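Local coordinates for protein halohydrin epoxidase A (Corynebacterium sp., PDB 4Z9F) that probably converts vicinal halohydrins into epoxides with release of hydrogen halide, at residues 27-32 with 50-55. The protein carries 1 engineered substitution. Numbering follows the deposited sequence.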
loop_
_atom_site.group_PDB
_atom_site.type_symbol
_atom_site.label_atom_id
_atom_site.label_comp_id
_atom_site.label_asym_id
_atom_site.label_seq_id
_atom_site.Cartn_x
_atom_site.Cartn_y
_atom_site.Cartn_z
ATOM N N THR C 27 33.945 0.790 12.975
ATOM C CA THR C 27 34.744 1.705 12.179
ATOM C C THR C 27 33.884 2.121 10.995
ATOM O O THR C 27 33.451 1.272 10.206
ATOM C CB THR C 27 36.045 1.045 11.723
ATOM O OG1 THR C 27 36.786 0.645 12.878
ATOM C CG2 THR C 27 36.882 2.011 10.900
ATOM N N VAL C 28 33.612 3.412 10.883
ATOM C CA VAL C 28 32.727 3.919 9.848
ATOM C C VAL C 28 33.574 4.512 8.733
ATOM O O VAL C 28 34.181 5.577 8.897
ATOM C CB VAL C 28 31.733 4.942 10.408
ATOM C CG1 VAL C 28 30.765 5.352 9.315
ATOM C CG2 VAL C 28 30.995 4.344 11.619
ATOM N N VAL C 29 33.603 3.825 7.594
ATOM C CA VAL C 29 34.243 4.318 6.380
ATOM C C VAL C 29 33.236 5.167 5.607
ATOM O O VAL C 29 32.123 4.712 5.319
ATOM C CB VAL C 29 34.744 3.143 5.524
ATOM C CG1 VAL C 29 35.378 3.642 4.267
ATOM C CG2 VAL C 29 35.703 2.280 6.321
ATOM N N CYS C 30 33.627 6.393 5.248
ATOM C CA CYS C 30 32.693 7.419 4.800
ATOM C C CYS C 30 33.010 7.916 3.398
ATOM O O CYS C 30 34.171 8.172 3.065
ATOM C CB CYS C 30 32.704 8.610 5.767
ATOM S SG CYS C 30 32.155 8.182 7.411
ATOM N N HIS C 31 31.962 8.073 2.589
ATOM C CA HIS C 31 32.038 8.713 1.289
ATOM C C HIS C 31 31.354 10.070 1.370
ATOM O O HIS C 31 30.392 10.253 2.123
ATOM C CB HIS C 31 31.388 7.843 0.202
ATOM C CG HIS C 31 30.810 8.614 -0.947
ATOM N ND1 HIS C 31 29.558 9.194 -0.906
ATOM C CD2 HIS C 31 31.298 8.868 -2.186
ATOM C CE1 HIS C 31 29.310 9.786 -2.060
ATOM N NE2 HIS C 31 30.350 9.603 -2.856
ATOM N N ASP C 32 31.875 11.025 0.603
ATOM C CA ASP C 32 31.236 12.325 0.452
ATOM C C ASP C 32 31.833 13.004 -0.771
ATOM O O ASP C 32 32.990 12.759 -1.126
ATOM C CB ASP C 32 31.407 13.189 1.706
ATOM C CG ASP C 32 30.485 14.406 1.709
ATOM O OD1 ASP C 32 30.980 15.538 1.503
ATOM O OD2 ASP C 32 29.256 14.228 1.910
ATOM N N GLY C 50 37.761 7.836 14.671
ATOM C CA GLY C 50 37.377 6.491 14.319
ATOM C C GLY C 50 37.082 6.309 12.842
ATOM O O GLY C 50 37.335 5.227 12.300
ATOM N N THR C 51 36.576 7.345 12.182
ATOM C CA THR C 51 36.121 7.198 10.809
ATOM C C THR C 51 37.287 7.229 9.824
ATOM O O THR C 51 38.394 7.683 10.129
ATOM C CB THR C 51 35.129 8.300 10.439
ATOM O OG1 THR C 51 35.825 9.550 10.339
ATOM C CG2 THR C 51 34.010 8.410 11.490
ATOM N N VAL C 52 37.014 6.729 8.624
ATOM C CA VAL C 52 37.913 6.811 7.483
ATOM C C VAL C 52 37.180 7.560 6.379
ATOM O O VAL C 52 36.025 7.240 6.071
ATOM C CB VAL C 52 38.347 5.414 7.002
ATOM C CG1 VAL C 52 39.006 5.498 5.632
ATOM C CG2 VAL C 52 39.263 4.753 8.014
ATOM N N ALA C 53 37.836 8.560 5.800
ATOM C CA ALA C 53 37.279 9.322 4.690
ATOM C C ALA C 53 37.844 8.782 3.383
ATOM O O ALA C 53 39.052 8.873 3.143
ATOM C CB ALA C 53 37.588 10.814 4.830
ATOM N N LEU C 54 36.968 8.227 2.547
ATOM C CA LEU C 54 37.359 7.717 1.240
ATOM C C LEU C 54 37.530 8.847 0.241
ATOM O O LEU C 54 36.784 9.829 0.260
ATOM C CB LEU C 54 36.304 6.758 0.692
ATOM C CG LEU C 54 36.027 5.480 1.453
ATOM C CD1 LEU C 54 34.908 4.715 0.750
ATOM C CD2 LEU C 54 37.306 4.655 1.536
ATOM N N ALA C 55 38.490 8.681 -0.668
ATOM C CA ALA C 55 38.600 9.607 -1.780
ATOM C C ALA C 55 37.676 9.235 -2.932
ATOM O O ALA C 55 37.286 10.119 -3.703
ATOM C CB ALA C 55 40.048 9.666 -2.275
HETATM O O HOH W 1 37.494 3.073 14.597
HETATM O O HOH W 2 34.244 9.861 -1.026
#
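Val28, Cys30, Val52 and Leu54 carry the backbone ladder joining strands 27-30 and 52-53, a parallel pair connected through helix 38-47 in a beta-alpha-beta unit at one edge of the Rossmann-like sheet within this chain. Three hydrogen bonds alternate in direction. Val52 N donates to Val28 O over 3.1 Å, meeting the carbonyl at 140° and tilted out of its plane. Cys30 N reaches Val52 O at 2.7 Å, almost collinear with that carbonyl (175°), and Leu54 N closes on Cys30 O at 2.8 Å in a nearly straight bond. CA-H...O contacts supplement them: Thr51 CA approaches Val28 O, and Val29 CA lies 3.4 Å from Val52 O.

Water extends the pairing at both ends. One molecule links Thr27 OG1 to Gly50 O; another accepts from Asp32 N and sits within bonding distance of Leu54 O, though other acceptors compete for its protons.

Side chains sort by sheet face. Cys30 and Ala53 share the face toward helix 38-47, where Phe44 touches Cys30 and Arg41 touches Ala53. On the other face Val29 and Val52 lie side by side, CG2 of Val29 being 4.2 Å from Val52 CB. Leu54 crosses Val29 at about a right angle. A chi1 of 179° swings CG1 of Val29 away from the backbone N and against the Leu54 branch point, tighter than usual van der Waals contact: Val29 CG1 to Leu54 CG is 3.4 Å.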